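Local atomic coordinates of protein transport protein SEC7 (Saccharomyces cerevisiae, PDB entry 4OIY), a protein that acts as a guanine nucleotide-exchange factor that activates the GTPase ARF1 at the trans-Golgi network, here represented by its catalytic Sec7 domain. Residues A[117-120]-A[121-125]; A[93-96]-A[97-101]; A[45-48]-A[49-53]; A[159-162]-A[163-167]. One frame throughout, in Å; residues are numbered along the deposited sequence.

Contact 1. Residues A[117-120]-A[121-125]; sequences ERFV and DQNPG
Phe119 O is gripped three times from the residues that end helix 105-122. Asn123 ND2 bonds to it at 3.1 Å (N-H...O 151°), in the carbonyl plane and on a lone pair; Asn123 N, at 3.0 Å, and Gln122 N add weak, bent bonds. The same ND2 lies over one face of the Phe119 ring, 3.4 Å from CE1 and displaced toward the rim. One nitrogen thus meets both carbonyl and ring of Phe119 (amide and ring planes 32° apart), and Phe83 O at ND2 and Gly85 N at OD1 fix the amide from outside. One residue earlier in each segment, the Gln122 amide lies over a face of the Arg118 guanidinium, the planes 35° apart. No bond joins the two groups: Gln122 NE2 and Arg118 NH2, 3.0 Å apart, are both donors; Gln122 OE1 bonds to Phe83 N and Arg118 NH2 to Phe81 O. A bend at chi2 carries Arg118 there, and a water accepts a hydrogen bond from Arg118 NH1 at 2.8 Å and donates one to Asp121 OD2 at 2.9 Å. Asp121 binds magnesium in a crystal structure of this protein, and the nearby arginine would tend to stabilise its negative charge.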
loop_
_atom_site.group_PDB
_atom_site.type_symbol
_atom_site.label_atom_id
_atom_site.label_comp_id
_atom_site.label_asym_id
_atom_site.label_seq_id
_atom_site.Cartn_x
_atom_site.Cartn_y
_atom_site.Cartn_z
ATOM N N GLU A 117 2.909 -11.333 0.420
ATOM C CA GLU A 117 2.161 -12.580 0.548
ATOM C C GLU A 117 0.988 -12.632 -0.424
ATOM O O GLU A 117 0.766 -13.654 -1.080
ATOM C CB GLU A 117 1.710 -12.786 1.992
ATOM C CG GLU A 117 2.867 -13.154 2.908
ATOM C CD GLU A 117 2.541 -13.036 4.381
ATOM O OE1 GLU A 117 1.436 -12.563 4.719
ATOM O OE2 GLU A 117 3.407 -13.398 5.212
ATOM N N ARG A 118 0.263 -11.528 -0.541
ATOM C CA ARG A 118 -0.883 -11.442 -1.450
ATOM C C ARG A 118 -0.398 -11.544 -2.881
ATOM O O ARG A 118 -0.981 -12.264 -3.694
ATOM C CB ARG A 118 -1.643 -10.127 -1.226
ATOM C CG ARG A 118 -2.838 -9.871 -2.140
ATOM C CD ARG A 118 -3.998 -10.763 -1.776
ATOM N NE ARG A 118 -5.198 -10.468 -2.561
ATOM C CZ ARG A 118 -6.285 -11.234 -2.581
ATOM N NH1 ARG A 118 -6.346 -12.342 -1.853
ATOM N NH2 ARG A 118 -7.324 -10.882 -3.332
ATOM N N PHE A 119 0.673 -10.825 -3.203
ATOM C CA PHE A 119 1.182 -10.861 -4.571
ATOM C C PHE A 119 1.572 -12.277 -4.986
ATOM O O PHE A 119 1.220 -12.728 -6.084
ATOM C CB PHE A 119 2.374 -9.921 -4.772
ATOM C CG PHE A 119 2.871 -9.915 -6.188
ATOM C CD1 PHE A 119 2.264 -9.115 -7.144
ATOM C CD2 PHE A 119 3.871 -10.787 -6.587
ATOM C CE1 PHE A 119 2.680 -9.147 -8.459
ATOM C CE2 PHE A 119 4.291 -10.823 -7.906
ATOM C CZ PHE A 119 3.700 -9.995 -8.838
ATOM N N VAL A 120 2.285 -12.989 -4.125
ATOM C CA VAL A 120 2.716 -14.340 -4.503
ATOM C C VAL A 120 1.540 -15.315 -4.529
ATOM O O VAL A 120 1.524 -16.230 -5.353
ATOM C CB VAL A 120 3.885 -14.880 -3.655
ATOM C CG1 VAL A 120 5.108 -13.989 -3.812
ATOM C CG2 VAL A 120 3.499 -15.083 -2.202
ATOM N N ASP A 121 0.553 -15.113 -3.662
ATOM C CA ASP A 121 -0.626 -15.987 -3.623
ATOM C C ASP A 121 -1.386 -15.921 -4.939
ATOM O O ASP A 121 -1.885 -16.939 -5.437
ATOM C CB ASP A 121 -1.555 -15.595 -2.472
ATOM C CG ASP A 121 -2.713 -16.570 -2.293
ATOM O OD1 ASP A 121 -2.476 -17.796 -2.293
ATOM O OD2 ASP A 121 -3.853 -16.099 -2.133
ATOM N N GLN A 122 -1.448 -14.728 -5.509
ATOM C CA GLN A 122 -2.223 -14.487 -6.716
ATOM C C GLN A 122 -1.408 -14.651 -7.984
ATOM O O GLN A 122 -1.966 -14.677 -9.081
ATOM C CB GLN A 122 -2.809 -13.091 -6.667
ATOM C CG GLN A 122 -3.780 -12.925 -5.522
ATOM C CD GLN A 122 -4.523 -11.628 -5.634
ATOM O OE1 GLN A 122 -3.916 -10.563 -5.609
ATOM N NE2 GLN A 122 -5.844 -11.704 -5.795
ATOM N N ASN A 123 -0.091 -14.742 -7.839
ATOM C CA ASN A 123 0.792 -14.946 -8.978
ATOM C C ASN A 123 1.754 -16.087 -8.702
ATOM O O ASN A 123 2.961 -15.881 -8.589
ATOM C CB ASN A 123 1.545 -13.663 -9.287
ATOM C CG ASN A 123 0.619 -12.557 -9.726
ATOM O OD1 ASN A 123 0.134 -12.549 -10.859
ATOM N ND2 ASN A 123 0.343 -11.625 -8.825
ATOM N N PRO A 124 1.216 -17.313 -8.596
ATOM C CA PRO A 124 2.072 -18.459 -8.331
ATOM C C PRO A 124 3.098 -18.638 -9.446
ATOM O O PRO A 124 2.805 -18.363 -10.613
ATOM C CB PRO A 124 1.089 -19.639 -8.289
ATOM C CG PRO A 124 -0.104 -19.186 -9.044
ATOM C CD PRO A 124 -0.186 -17.702 -8.833
ATOM N N GLY A 125 4.299 -19.057 -9.081
ATOM C CA GLY A 125 5.338 -19.298 -10.076
ATOM C C GLY A 125 6.123 -18.084 -10.552
ATOM O O GLY A 125 7.057 -18.242 -11.326
HETATM O O HOH W 1 -4.461 -13.808 -0.394
#

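Contact 2. Residues A[93-96]-A[97-101]; sequences RSFL and QSFRL
The C-terminal end of helix 88-96 runs here into the loop before helix 105-122, the loop that in Sec7 domains carries the conserved glutamic finger. Helical bonding gives way at Phe95 O, which receives both donors of Ser98: N at 3.1 Å, well above the carbonyl plane, and OG at 2.6 Å, in that plane and on a lone pair. The hydroxyl reaches back because OG stands between its own backbone N and carbonyl carbon (chi1 74°). Before this turn, the bond from Gln97 N to Arg93 O (3.1 Å) keeps the normal helical spacing. Phe99 then folds back against the helix end in a T-shaped pair with Phe95: an edge of Phe99 meets the face of Phe95, with centroids 5.0 Å apart and planes at 67°. Phe111 stacks on Phe99, while Phe115 and Phe81 also meet the Phe95 ring, so the turn is held in an aromatic cluster. On the outer side, Arg93 and Gln97 run alongside each other, Arg93 CG lying 3.4 Å from Gln97 NE2. Their polar ends are bound elsewhere: Arg93 by Asp90 and the carbonyl of Asn189, Gln97 NE2 by the terminal carboxylate of Ile191. Leu101, further along the loop, returns to the helix end, its CD1 3.8 Å from Leu96 CD2.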
loop_
_atom_site.group_PDB
_atom_site.type_symbol
_atom_site.label_atom_id
_atom_site.label_comp_id
_atom_site.label_asym_id
_atom_site.label_seq_id
_atom_site.Cartn_x
_atom_site.Cartn_y
_atom_site.Cartn_z
ATOM N N ARG A 93 2.266 -0.205 -7.449
ATOM C CA ARG A 93 1.721 1.110 -7.787
ATOM C C ARG A 93 0.269 1.203 -7.329
ATOM O O ARG A 93 -0.131 2.182 -6.689
ATOM C CB ARG A 93 1.830 1.419 -9.294
ATOM C CG ARG A 93 1.468 2.876 -9.591
ATOM C CD ARG A 93 1.684 3.365 -11.019
ATOM N NE ARG A 93 3.044 3.206 -11.549
ATOM C CZ ARG A 93 3.453 2.173 -12.282
ATOM N NH1 ARG A 93 2.628 1.169 -12.558
ATOM N NH2 ARG A 93 4.699 2.130 -12.727
ATOM N N SER A 94 -0.515 0.177 -7.642
ATOM C CA SER A 94 -1.912 0.124 -7.232
ATOM C C SER A 94 -2.038 0.213 -5.711
ATOM O O SER A 94 -2.838 0.980 -5.183
ATOM C CB SER A 94 -2.564 -1.162 -7.738
ATOM O OG SER A 94 -3.867 -1.317 -7.204
ATOM N N PHE A 95 -1.206 -0.553 -5.020
ATOM C CA PHE A 95 -1.239 -0.622 -3.566
ATOM C C PHE A 95 -0.801 0.695 -2.905
ATOM O O PHE A 95 -1.533 1.266 -2.094
ATOM C CB PHE A 95 -0.339 -1.776 -3.116
ATOM C CG PHE A 95 -0.366 -2.039 -1.637
ATOM C CD1 PHE A 95 -1.556 -2.305 -0.986
ATOM C CD2 PHE A 95 0.816 -2.069 -0.908
ATOM C CE1 PHE A 95 -1.576 -2.556 0.380
ATOM C CE2 PHE A 95 0.808 -2.328 0.450
ATOM C CZ PHE A 95 -0.391 -2.575 1.097
ATOM N N LEU A 96 0.388 1.176 -3.245
ATOM C CA LEU A 96 0.958 2.333 -2.545
ATOM C C LEU A 96 0.296 3.659 -2.886
ATOM O O LEU A 96 0.459 4.623 -2.150
ATOM C CB LEU A 96 2.464 2.438 -2.785
ATOM C CG LEU A 96 3.319 1.293 -2.234
ATOM C CD1 LEU A 96 4.782 1.533 -2.575
ATOM C CD2 LEU A 96 3.143 1.124 -0.732
ATOM N N GLN A 97 -0.454 3.716 -3.984
ATOM C CA GLN A 97 -1.176 4.938 -4.334
ATOM C C GLN A 97 -2.548 4.997 -3.638
ATOM O O GLN A 97 -3.310 5.964 -3.829
ATOM C CB GLN A 97 -1.319 5.045 -5.860
ATOM C CG GLN A 97 0.008 5.330 -6.552
ATOM C CD GLN A 97 -0.114 5.505 -8.061
ATOM O OE1 GLN A 97 -1.118 5.129 -8.667
ATOM N NE2 GLN A 97 0.922 6.075 -8.670
ATOM N N SER A 98 -2.866 3.982 -2.826
ATOM C CA SER A 98 -4.150 3.930 -2.101
ATOM C C SER A 98 -4.100 4.401 -0.636
ATOM O O SER A 98 -5.145 4.530 0.004
ATOM C CB SER A 98 -4.734 2.514 -2.154
ATOM O OG SER A 98 -4.037 1.609 -1.313
ATOM N N PHE A 99 -2.903 4.616 -0.101
ATOM C CA PHE A 99 -2.708 5.109 1.264
ATOM C C PHE A 99 -1.271 5.623 1.385
ATOM O O PHE A 99 -0.429 5.333 0.539
ATOM C CB PHE A 99 -2.948 3.992 2.285
ATOM C CG PHE A 99 -1.893 2.925 2.256
ATOM C CD1 PHE A 99 -1.909 1.938 1.289
ATOM C CD2 PHE A 99 -0.869 2.923 3.181
ATOM C CE1 PHE A 99 -0.921 0.963 1.250
ATOM C CE2 PHE A 99 0.118 1.955 3.155
ATOM C CZ PHE A 99 0.096 0.967 2.191
ATOM N N ARG A 100 -0.994 6.395 2.432
ATOM C CA ARG A 100 0.376 6.806 2.736
ATOM C C ARG A 100 1.007 5.887 3.766
ATOM O O ARG A 100 0.473 5.711 4.858
ATOM C CB ARG A 100 0.398 8.232 3.280
ATOM C CG ARG A 100 1.802 8.789 3.457
ATOM C CD ARG A 100 1.797 10.201 4.007
ATOM N NE ARG A 100 1.679 10.244 5.462
ATOM C CZ ARG A 100 1.787 11.348 6.201
ATOM N NH1 ARG A 100 1.997 12.527 5.630
ATOM N NH2 ARG A 100 1.671 11.269 7.517
ATOM N N LEU A 101 2.151 5.293 3.419
ATOM C CA LEU A 101 2.892 4.479 4.369
ATOM C C LEU A 101 3.244 5.309 5.598
ATOM O O LEU A 101 3.662 6.459 5.446
ATOM C CB LEU A 101 4.185 3.925 3.752
ATOM C CG LEU A 101 4.059 2.683 2.861
ATOM C CD1 LEU A 101 5.351 2.481 2.098
ATOM C CD2 LEU A 101 3.722 1.440 3.662
#

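Contact 3. Residues A[45-48]-A[49-53]; sequences AKWL and LETEG
Thr51 lays its hydroxyl over one face of the Trp47 indole, OG1 standing 3.1 Å above the ring plane and offset toward the rim. OG1 is only 3.2 Å from Trp47 NE1, but the N-H angle at NE1 is too poor for a hydrogen bond; OG1 itself donates to Trp47 O at 2.7 Å. Thr51 CB makes a CH-pi contact with the five-membered ring, 4.3 Å from its centroid and 16° off the normal. A chi1 of -54° sets OG1 beside the backbone N of Thr51, which gives a weak bond to the same carbonyl, so one residue grips Trp47 O twice as the chain leaves helix 41-50. Glu50 curls back at chi2 and brings OE1 to 2.9 Å from Lys46 O. Both are acceptors, so the approach is probably somewhat unfavourable while the carboxylate is charged. Lys46 NZ, 5.4 Å from Glu50 OE1 and salt-bridged to Glu80, may partly offset this. Inward, Ala45, Leu48 and Leu49 pack on Phe77 of helix 68-79, while Leu48 meets Phe19 and Thr51 meets Ile16, both on helix 11-21, seating this helix end against two other helices.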
loop_
_atom_site.group_PDB
_atom_site.type_symbol
_atom_site.label_atom_id
_atom_site.label_comp_id
_atom_site.label_asym_id
_atom_site.label_seq_id
_atom_site.Cartn_x
_atom_site.Cartn_y
_atom_site.Cartn_z
ATOM N N ALA A 45 -12.398 -2.397 5.838
ATOM C CA ALA A 45 -11.483 -2.363 4.688
ATOM C C ALA A 45 -12.197 -1.976 3.391
ATOM O O ALA A 45 -11.707 -1.151 2.623
ATOM C CB ALA A 45 -10.788 -3.707 4.522
ATOM N N LYS A 46 -13.364 -2.567 3.148
ATOM C CA LYS A 46 -14.113 -2.257 1.938
ATOM C C LYS A 46 -14.534 -0.785 1.907
ATOM O O LYS A 46 -14.431 -0.125 0.867
ATOM C CB LYS A 46 -15.329 -3.173 1.817
ATOM C CG LYS A 46 -14.979 -4.589 1.392
ATOM C CD LYS A 46 -16.233 -5.449 1.277
ATOM C CE LYS A 46 -15.919 -6.872 0.844
ATOM N NZ LYS A 46 -15.624 -6.955 -0.608
ATOM N N TRP A 47 -14.984 -0.268 3.047
ATOM C CA TRP A 47 -15.374 1.142 3.142
ATOM C C TRP A 47 -14.189 2.080 2.860
ATOM O O TRP A 47 -14.332 3.073 2.141
ATOM C CB TRP A 47 -16.011 1.448 4.505
ATOM C CG TRP A 47 -16.571 2.852 4.592
ATOM C CD1 TRP A 47 -17.798 3.283 4.158
ATOM C CD2 TRP A 47 -15.917 4.000 5.140
ATOM N NE1 TRP A 47 -17.944 4.627 4.409
ATOM C CE2 TRP A 47 -16.799 5.096 4.997
ATOM C CE3 TRP A 47 -14.667 4.211 5.730
ATOM C CZ2 TRP A 47 -16.472 6.378 5.435
ATOM C CZ3 TRP A 47 -14.348 5.492 6.168
ATOM C CH2 TRP A 47 -15.242 6.553 6.016
ATOM N N LEU A 48 -13.016 1.757 3.397
ATOM C CA LEU A 48 -11.812 2.546 3.115
ATOM C C LEU A 48 -11.532 2.630 1.612
ATOM O O LEU A 48 -11.217 3.706 1.095
ATOM C CB LEU A 48 -10.595 1.971 3.856
ATOM C CG LEU A 48 -10.644 2.019 5.391
ATOM C CD1 LEU A 48 -9.430 1.340 6.006
ATOM C CD2 LEU A 48 -10.777 3.444 5.903
ATOM N N LEU A 49 -11.678 1.508 0.910
ATOM C CA LEU A 49 -11.350 1.447 -0.520
ATOM C C LEU A 49 -12.431 2.007 -1.441
ATOM O O LEU A 49 -12.129 2.486 -2.539
ATOM C CB LEU A 49 -11.030 0.007 -0.922
ATOM C CG LEU A 49 -9.663 -0.471 -0.423
ATOM C CD1 LEU A 49 -9.553 -1.986 -0.485
ATOM C CD2 LEU A 49 -8.535 0.176 -1.219
ATOM N N GLU A 50 -13.681 1.956 -0.996
ATOM C CA GLU A 50 -14.817 2.376 -1.824
ATOM C C GLU A 50 -15.109 3.876 -1.700
ATOM O O GLU A 50 -15.687 4.483 -2.607
ATOM C CB GLU A 50 -16.069 1.570 -1.441
ATOM C CG GLU A 50 -16.263 0.236 -2.159
ATOM C CD GLU A 50 -15.030 -0.656 -2.203
ATOM O OE1 GLU A 50 -15.006 -1.670 -1.475
ATOM O OE2 GLU A 50 -14.096 -0.368 -2.988
ATOM N N THR A 51 -14.697 4.478 -0.589
ATOM C CA THR A 51 -15.128 5.832 -0.243
ATOM C C THR A 51 -14.142 6.897 -0.707
ATOM O O THR A 51 -12.983 6.880 -0.314
ATOM C CB THR A 51 -15.313 5.962 1.282
ATOM O OG1 THR A 51 -16.206 4.947 1.752
ATOM C CG2 THR A 51 -15.862 7.336 1.660
ATOM N N GLU A 52 -14.616 7.845 -1.514
ATOM C CA GLU A 52 -13.785 8.943 -1.989
ATOM C C GLU A 52 -13.679 10.009 -0.914
ATOM O O GLU A 52 -14.603 10.192 -0.144
ATOM C CB GLU A 52 -14.369 9.554 -3.268
ATOM C CG GLU A 52 -14.295 8.610 -4.455
ATOM C CD GLU A 52 -14.839 9.198 -5.746
ATOM O OE1 GLU A 52 -14.818 8.464 -6.759
ATOM O OE2 GLU A 52 -15.280 10.373 -5.763
ATOM N N GLY A 53 -12.551 10.712 -0.869
ATOM C CA GLY A 53 -12.403 11.848 0.024
ATOM C C GLY A 53 -11.720 11.552 1.342
ATOM O O GLY A 53 -11.596 12.445 2.176
#

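Contact 4. Residues A[159-162]-A[163-167]; sequences QEFL and ENNEG
Gln159 and Glu163, one turn apart on the outer side of helix 158-164, are joined by a side-chain bond from Gln159 NE2 to Glu163 OE2 (3.0 Å, N-H...O 160°). It uses the anti lone pair of OE2 and lies close to the plane of the glutamine amide, although amide and carboxylate are turned 65° against each other. Gln159 bends at chi2 (60°) to bring NE2 across, while Glu163 stays extended beyond CG. On the inner side, Asn165 ND2 bonds to Phe161 O at 3.0 Å and also sits over one face of the Phe161 ring, 3.5 Å from CE1. The amide stands steeply to that ring, so its nitrogen leads, pointing down at the aromatic face. Asn165 N makes a second contact with the helix, a bond of 3.2 Å to Leu162 O from above the carbonyl plane, a three-residue span that tightens the last turn. Farther out, Ser139 OG of helix 130-148 also accepts from Asn165 ND2, tying the amide to a second helix. Phe161 packs on Leu140 of that helix and on Phe183 of helix 176-188, and Leu162 meets Leu179. Beyond, Gly167 N bonds to Asp173. The whole is a helix C-terminus at which an asparagine side chain returns to the carbonyl four residues back, within the all-helical Sec7 fold.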
loop_
_atom_site.group_PDB
_atom_site.type_symbol
_atom_site.label_atom_id
_atom_site.label_comp_id
_atom_site.label_asym_id
_atom_site.label_seq_id
_atom_site.Cartn_x
_atom_site.Cartn_y
_atom_site.Cartn_z
ATOM N N GLN A 159 22.568 -0.511 -13.201
ATOM C CA GLN A 159 23.597 -1.350 -12.592
ATOM C C GLN A 159 23.449 -1.415 -11.070
ATOM O O GLN A 159 23.507 -2.496 -10.481
ATOM C CB GLN A 159 25.008 -0.878 -12.983
ATOM C CG GLN A 159 26.127 -1.693 -12.331
ATOM C CD GLN A 159 26.090 -3.171 -12.685
ATOM O OE1 GLN A 159 25.596 -3.552 -13.738
ATOM N NE2 GLN A 159 26.618 -4.007 -11.799
ATOM N N GLU A 160 23.240 -0.265 -10.436
ATOM C CA GLU A 160 23.074 -0.214 -8.987
ATOM C C GLU A 160 21.827 -0.963 -8.521
ATOM O O GLU A 160 21.853 -1.641 -7.496
ATOM C CB GLU A 160 23.054 1.232 -8.500
ATOM C CG GLU A 160 24.445 1.845 -8.482
ATOM C CD GLU A 160 24.443 3.357 -8.379
ATOM O OE1 GLU A 160 23.378 3.985 -8.555
ATOM O OE2 GLU A 160 25.532 3.921 -8.126
ATOM N N PHE A 161 20.748 -0.850 -9.286
ATOM C CA PHE A 161 19.507 -1.564 -8.981
ATOM C C PHE A 161 19.723 -3.086 -9.031
ATOM O O PHE A 161 19.253 -3.816 -8.158
ATOM C CB PHE A 161 18.408 -1.113 -9.935
ATOM C CG PHE A 161 17.096 -1.797 -9.711
ATOM C CD1 PHE A 161 16.381 -1.594 -8.535
ATOM C CD2 PHE A 161 16.572 -2.635 -10.674
ATOM C CE1 PHE A 161 15.167 -2.223 -8.329
ATOM C CE2 PHE A 161 15.364 -3.271 -10.471
ATOM C CZ PHE A 161 14.664 -3.071 -9.296
ATOM N N LEU A 162 20.450 -3.560 -10.039
ATOM C CA LEU A 162 20.821 -4.974 -10.128
ATOM C C LEU A 162 21.630 -5.407 -8.917
ATOM O O LEU A 162 21.350 -6.446 -8.313
ATOM C CB LEU A 162 21.619 -5.253 -11.405
ATOM C CG LEU A 162 20.915 -4.936 -12.721
ATOM C CD1 LEU A 162 21.885 -5.161 -13.867
ATOM C CD2 LEU A 162 19.641 -5.745 -12.920
ATOM N N GLU A 163 22.621 -4.602 -8.536
ATOM C CA GLU A 163 23.460 -4.928 -7.379
ATOM C C GLU A 163 22.654 -5.036 -6.081
ATOM O O GLU A 163 22.883 -5.932 -5.262
ATOM C CB GLU A 163 24.562 -3.888 -7.210
ATOM C CG GLU A 163 25.615 -3.929 -8.306
ATOM C CD GLU A 163 26.551 -2.742 -8.263
ATOM O OE1 GLU A 163 26.578 -2.039 -7.232
ATOM O OE2 GLU A 163 27.260 -2.514 -9.269
ATOM N N ASN A 164 21.704 -4.125 -5.921
ATOM C CA ASN A 164 20.886 -4.050 -4.714
ATOM C C ASN A 164 20.000 -5.281 -4.508
ATOM O O ASN A 164 19.538 -5.541 -3.394
ATOM C CB ASN A 164 20.032 -2.782 -4.728
ATOM C CG ASN A 164 20.850 -1.522 -4.501
ATOM O OD1 ASN A 164 22.013 -1.578 -4.083
ATOM N ND2 ASN A 164 20.240 -0.373 -4.758
ATOM N N ASN A 165 19.778 -6.042 -5.574
ATOM C CA ASN A 165 18.939 -7.233 -5.508
ATOM C C ASN A 165 19.700 -8.541 -5.682
ATOM O O ASN A 165 19.093 -9.591 -5.894
ATOM C CB ASN A 165 17.829 -7.112 -6.532
ATOM C CG ASN A 165 16.839 -6.034 -6.154
ATOM O OD1 ASN A 165 16.113 -6.186 -5.179
ATOM N ND2 ASN A 165 16.817 -4.937 -6.904
ATOM N N GLU A 166 21.021 -8.496 -5.562
ATOM C CA GLU A 166 21.810 -9.719 -5.661
ATOM C C GLU A 166 21.331 -10.748 -4.641
ATOM O O GLU A 166 21.079 -10.421 -3.480
ATOM C CB GLU A 166 23.299 -9.431 -5.472
ATOM C CG GLU A 166 23.939 -8.813 -6.701
ATOM C CD GLU A 166 25.409 -8.486 -6.515
ATOM O OE1 GLU A 166 26.004 -8.857 -5.471
ATOM O OE2 GLU A 166 25.970 -7.850 -7.433
ATOM N N GLY A 167 21.165 -11.981 -5.104
ATOM C CA GLY A 167 20.886 -13.117 -4.241
ATOM C C GLY A 167 19.472 -13.285 -3.719
ATOM O O GLY A 167 19.217 -14.218 -2.961
#

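In the fold
All four contacts are at C-terminal ends of helices in the all-helical Sec7 domain. Along the chain they come as contact 3 (helix 41-50), contact 2 (helix 88-96), contact 1 (helix 105-122) and contact 4 (helix 158-164). Contact 2 is central, its centre about 13 Å from that of contact 3 and 18 Å from that of contact 1. Contacts 3 and 4 lie on opposite sides of the chain's centre, their centres about 37 Å apart. None touches another, but Phe77 of helix 68-79 meets side chains of both contacts 2 and 3, and helix 130-148 those of contacts 1 and 4. They spread along the domain, contact 2 leading into the loop of the Sec7 glutamic finger.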